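Local coordinates for ribokinase, putative (Burkholderia thailandensis, PDB 3B1P), which probably acts as a nucleoside kinase of the pfkB (ribokinase-like) family, binding nucleosides such as inosine together with adenine nucleotides, at residues Y11-T16 against S100-I105. Residues are numbered along the deposited sequence; the frame is centred on the assembly and turned at random. Where two conformers were deposited one is given.
Sequences YDNIMT and SAQAMI. With NOS (inosine), chain B.
Tyr11 N donates to Ala101 O at 2.9 Å, the first rung of a parallel ladder. Tyr11 O then accepts Ala103 N. Asn13 uses N and O in the same way, towards Ala103 O and Ile105 N. Met15 N continues the row on Ile105 O at 2.8 Å, and Met15 bonds onward to Thr107. The two strand axes run 9° from parallel.

One side-chain hydrogen bond spans the strands, in the modelled conformer of Asn13, one of two. Gln102 NE2 donates a hydrogen bond to Asn13 OD1 at 2.8 Å, in the carbonyl plane and on a lone pair. In this conformer the two amides are nearly coplanar, 15° apart. The Gln102 chain starts anti to the backbone N (chi1 -162°) and then bends at chi2, which swings the amide over to the neighbouring strand. Gln102 OE1 lies 3.8 Å from Tyr11 CB. Tyr11 OH is bonded to the backbone of Asp74, and Arg44 makes a cation-pi contact with the ring.

These are the two central strands of the small four-stranded sheet, the lid of the ribokinase fold. One face carries Asp12, Ala103 and Ile105 and meets the nucleoside. Asp12 OD1 accepts O2' of inosine at 2.7 Å. OD2 also approaches O3', at a distance too short to be taken at face value. Ile105 CD1 is in van der Waals contact with the Asp12 carboxylate. Ser36 of the second subunit also bonds this inosine.

Apolar contacts fill in around the polar ones. Ile105 CD1 is 3.9 Å from Ile14 CG1; the two isoleucines run side by side. On the other face, Met104 SD packs on Asn13 CB. Met15 bends at chi2 and chi3, bringing CE to 3.5 Å from Met104 CG. Both methionines also pack against the second subunit, Met104 on its Met15 and Met15 on its Ala116.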
ATOM      1  N   TYR A  11      -6.651  10.259  11.820  1.00 15.60           N
ATOM      2  CA  TYR A  11      -6.530  11.006  10.608  1.00 16.22           C
ATOM      3  C   TYR A  11      -6.039  10.088   9.493  1.00 17.14           C
ATOM      4  O   TYR A  11      -5.036   9.361   9.679  1.00 17.96           O
ATOM      5  CB  TYR A  11      -5.534  12.192  10.768  1.00 16.50           C
ATOM      6  CG  TYR A  11      -5.984  13.228  11.768  1.00 16.39           C
ATOM      7  CD1 TYR A  11      -7.116  14.019  11.526  1.00 20.51           C
ATOM      8  CD2 TYR A  11      -5.268  13.426  12.952  1.00 21.23           C
ATOM      9  CE1 TYR A  11      -7.538  15.001  12.443  1.00 22.96           C
ATOM     10  CE2 TYR A  11      -5.667  14.388  13.897  1.00 20.09           C
ATOM     11  CZ  TYR A  11      -6.811  15.181  13.631  1.00 24.23           C
ATOM     12  OH  TYR A  11      -7.188  16.134  14.577  1.00 21.42           O
ATOM     13  N   ASP A  12      -6.703  10.137   8.343  1.00 16.19           N
ATOM     14  CA  ASP A  12      -6.430   9.187   7.252  1.00 17.01           C
ATOM     15  C   ASP A  12      -5.731   9.856   6.099  1.00 17.54           C
ATOM     16  O   ASP A  12      -6.103  10.987   5.724  1.00 18.12           O
ATOM     17  CB  ASP A  12      -7.745   8.557   6.665  1.00 16.18           C
ATOM     18  CG  ASP A  12      -8.398   7.601   7.596  1.00 15.12           C
ATOM     19  OD1 ASP A  12      -7.830   7.161   8.597  1.00 16.58           O
ATOM     20  OD2 ASP A  12      -9.564   7.241   7.323  1.00 18.28           O
ATOM     21  N   ASN A  13      -4.745   9.158   5.515  1.00 17.31           N
ATOM     22  CA  ASN A  13      -4.137   9.568   4.265  0.50 17.59           C
ATOM     23  C   ASN A  13      -4.363   8.439   3.257  1.00 18.45           C
ATOM     24  O   ASN A  13      -3.758   7.382   3.413  1.00 18.27           O
ATOM     25  CB  ASN A  13      -2.638   9.804   4.513  0.50 18.17           C
ATOM     26  CG  ASN A  13      -2.399  10.821   5.610  0.50 18.44           C
ATOM     27  OD1 ASN A  13      -2.258  10.473   6.786  0.50 24.74           O
ATOM     28  ND2 ASN A  13      -2.428  12.084   5.238  0.50 19.15           N
ATOM     29  N   ILE A  14      -5.224   8.668   2.272  1.00 16.82           N
ATOM     30  CA  ILE A  14      -5.735   7.586   1.405  1.00 16.96           C
ATOM     31  C   ILE A  14      -5.188   7.710   0.003  1.00 17.81           C
ATOM     32  O   ILE A  14      -5.309   8.773  -0.639  1.00 18.90           O
ATOM     33  CB  ILE A  14      -7.310   7.607   1.410  1.00 16.68           C
ATOM     34  CG1 ILE A  14      -7.780   7.330   2.835  1.00 18.01           C
ATOM     35  CG2 ILE A  14      -7.826   6.584   0.391  1.00 15.51           C
ATOM     36  CD1 ILE A  14      -9.285   7.764   3.119  1.00 21.34           C
ATOM     37  N   MET A  15      -4.596   6.607  -0.490  1.00 16.15           N
ATOM     38  CA  MET A  15      -4.078   6.539  -1.846  1.00 16.00           C
ATOM     39  C   MET A  15      -4.913   5.502  -2.572  1.00 16.31           C
ATOM     40  O   MET A  15      -4.847   4.309  -2.272  1.00 15.89           O
ATOM     41  CB  MET A  15      -2.569   6.152  -1.829  1.00 15.21           C
ATOM     42  CG  MET A  15      -1.716   7.197  -1.055  1.00 22.30           C
ATOM     43  SD  MET A  15      -0.290   6.540  -0.116  1.00 31.62           S
ATOM     44  CE  MET A  15      -1.016   5.681   1.309  1.00 31.44           C
ATOM     45  N   THR A  16      -5.691   5.976  -3.538  1.00 17.95           N
ATOM     46  CA  THR A  16      -6.590   5.099  -4.289  1.00 18.32           C
ATOM     47  C   THR A  16      -6.081   4.721  -5.656  1.00 17.58           C
ATOM     48  O   THR A  16      -5.931   5.554  -6.579  1.00 17.36           O
ATOM     49  CB  THR A  16      -7.996   5.745  -4.411  1.00 19.90           C
ATOM     50  OG1 THR A  16      -8.418   6.097  -3.081  1.00 24.32           O
ATOM     51  CG2 THR A  16      -8.938   4.726  -5.059  1.00 20.59           C
ATOM     52  N   SER A 100      -2.497  11.825  17.755  1.00 18.92           N
ATOM     53  CA  SER A 100      -3.678  11.011  17.368  1.00 19.44           C
ATOM     54  C   SER A 100      -3.275   9.955  16.373  1.00 17.25           C
ATOM     55  O   SER A 100      -2.304  10.137  15.599  1.00 17.01           O
ATOM     56  CB  SER A 100      -4.683  11.928  16.698  1.00 19.53           C
ATOM     57  OG  SER A 100      -5.106  12.942  17.619  1.00 20.22           O
ATOM     58  N   ALA A 101      -4.043   8.871  16.361  1.00 17.38           N
ATOM     59  CA  ALA A 101      -3.830   7.806  15.336  1.00 18.48           C
ATOM     60  C   ALA A 101      -3.782   8.347  13.912  1.00 17.16           C
ATOM     61  O   ALA A 101      -4.498   9.283  13.543  1.00 17.98           O
ATOM     62  CB  ALA A 101      -4.915   6.744  15.463  1.00 16.46           C
ATOM     63  N   GLN A 102      -2.898   7.777  13.094  1.00 17.22           N
ATOM     64  CA  GLN A 102      -2.766   8.160  11.714  1.00 18.07           C
ATOM     65  C   GLN A 102      -2.735   6.889  10.845  1.00 18.69           C
ATOM     66  O   GLN A 102      -1.972   5.966  11.145  1.00 18.28           O
ATOM     67  CB  GLN A 102      -1.449   8.919  11.478  1.00 20.92           C
ATOM     68  CG  GLN A 102      -1.437   9.714  10.184  1.00 29.64           C
ATOM     69  CD  GLN A 102      -1.772  11.223  10.341  1.00 35.86           C
ATOM     70  OE1 GLN A 102      -1.768  11.790  11.454  1.00 43.00           O
ATOM     71  NE2 GLN A 102      -2.022  11.883   9.214  1.00 38.15           N
ATOM     72  N   ALA A 103      -3.545   6.858   9.786  1.00 16.69           N
ATOM     73  CA  ALA A 103      -3.567   5.705   8.870  1.00 17.64           C
ATOM     74  C   ALA A 103      -3.095   6.155   7.477  1.00 17.47           C
ATOM     75  O   ALA A 103      -3.556   7.166   6.934  1.00 18.08           O
ATOM     76  CB  ALA A 103      -4.992   5.140   8.776  1.00 15.39           C
ATOM     77  N   MET A 104      -2.137   5.423   6.893  1.00 16.06           N
ATOM     78  CA  MET A 104      -1.769   5.581   5.488  1.00 18.09           C
ATOM     79  C   MET A 104      -2.356   4.392   4.776  1.00 17.16           C
ATOM     80  O   MET A 104      -1.887   3.252   4.923  1.00 17.21           O
ATOM     81  CB  MET A 104      -0.233   5.534   5.345  1.00 18.83           C
ATOM     82  CG  MET A 104       0.300   6.575   4.455  1.00 29.91           C
ATOM     83  SD  MET A 104       0.311   8.213   5.214  1.00 37.54           S
ATOM     84  CE  MET A 104       0.185   7.896   7.017  1.00 30.86           C
ATOM     85  N   ILE A 105      -3.430   4.639   4.032  1.00 15.59           N
ATOM     86  CA  ILE A 105      -4.260   3.557   3.507  1.00 15.19           C
ATOM     87  C   ILE A 105      -4.010   3.487   2.019  1.00 16.01           C
ATOM     88  O   ILE A 105      -4.237   4.441   1.297  1.00 17.32           O
ATOM     89  CB  ILE A 105      -5.749   3.893   3.736  1.00 14.29           C
ATOM     90  CG1 ILE A 105      -5.992   3.994   5.245  1.00 15.19           C
ATOM     91  CG2 ILE A 105      -6.648   2.773   3.100  1.00 14.90           C
ATOM     92  CD1 ILE A 105      -7.412   4.613   5.550  1.00 14.02           C
TER
HETATM   93  N9  NOS B 401      -8.161   2.007  10.557  1.00 13.62           N
HETATM   94  C4  NOS B 401      -7.939   1.454  11.752  1.00 10.54           C
HETATM   95  N3  NOS B 401      -8.464   1.560  13.016  1.00 12.20           N
HETATM   96  C2  NOS B 401      -8.033   0.818  14.046  1.00 14.68           C
HETATM   97  N1  NOS B 401      -7.014  -0.083  13.854  1.00 15.72           N
HETATM   98  C6  NOS B 401      -6.407  -0.254  12.652  1.00 16.27           C
HETATM   99  O6  NOS B 401      -5.458  -1.216  12.518  1.00 15.48           O
HETATM  100  C5  NOS B 401      -6.886   0.454  11.466  1.00 12.20           C
HETATM  101  N7  NOS B 401      -6.548   0.530  10.165  1.00 12.90           N
HETATM  102  C8  NOS B 401      -7.339   1.495   9.585  1.00 14.92           C
HETATM  103  C5' NOS B 401     -11.783   2.516   7.709  1.00 15.49           C
HETATM  104  O5' NOS B 401     -12.709   1.546   8.258  1.00 19.08           O
HETATM  105  C4' NOS B 401     -11.021   3.159   8.879  1.00 15.03           C
HETATM  106  O4' NOS B 401     -10.186   2.193   9.508  1.00 13.40           O
HETATM  107  C1' NOS B 401      -9.227   2.981  10.298  1.00 13.76           C
HETATM  108  C2' NOS B 401      -8.870   4.105   9.374  1.00 15.97           C
HETATM  109  O2' NOS B 401      -8.666   5.240  10.223  1.00 18.53           O
HETATM  110  C3' NOS B 401     -10.072   4.272   8.452  1.00 14.28           C
HETATM  111  O3' NOS B 401     -10.708   5.577   8.644  1.00 15.87           O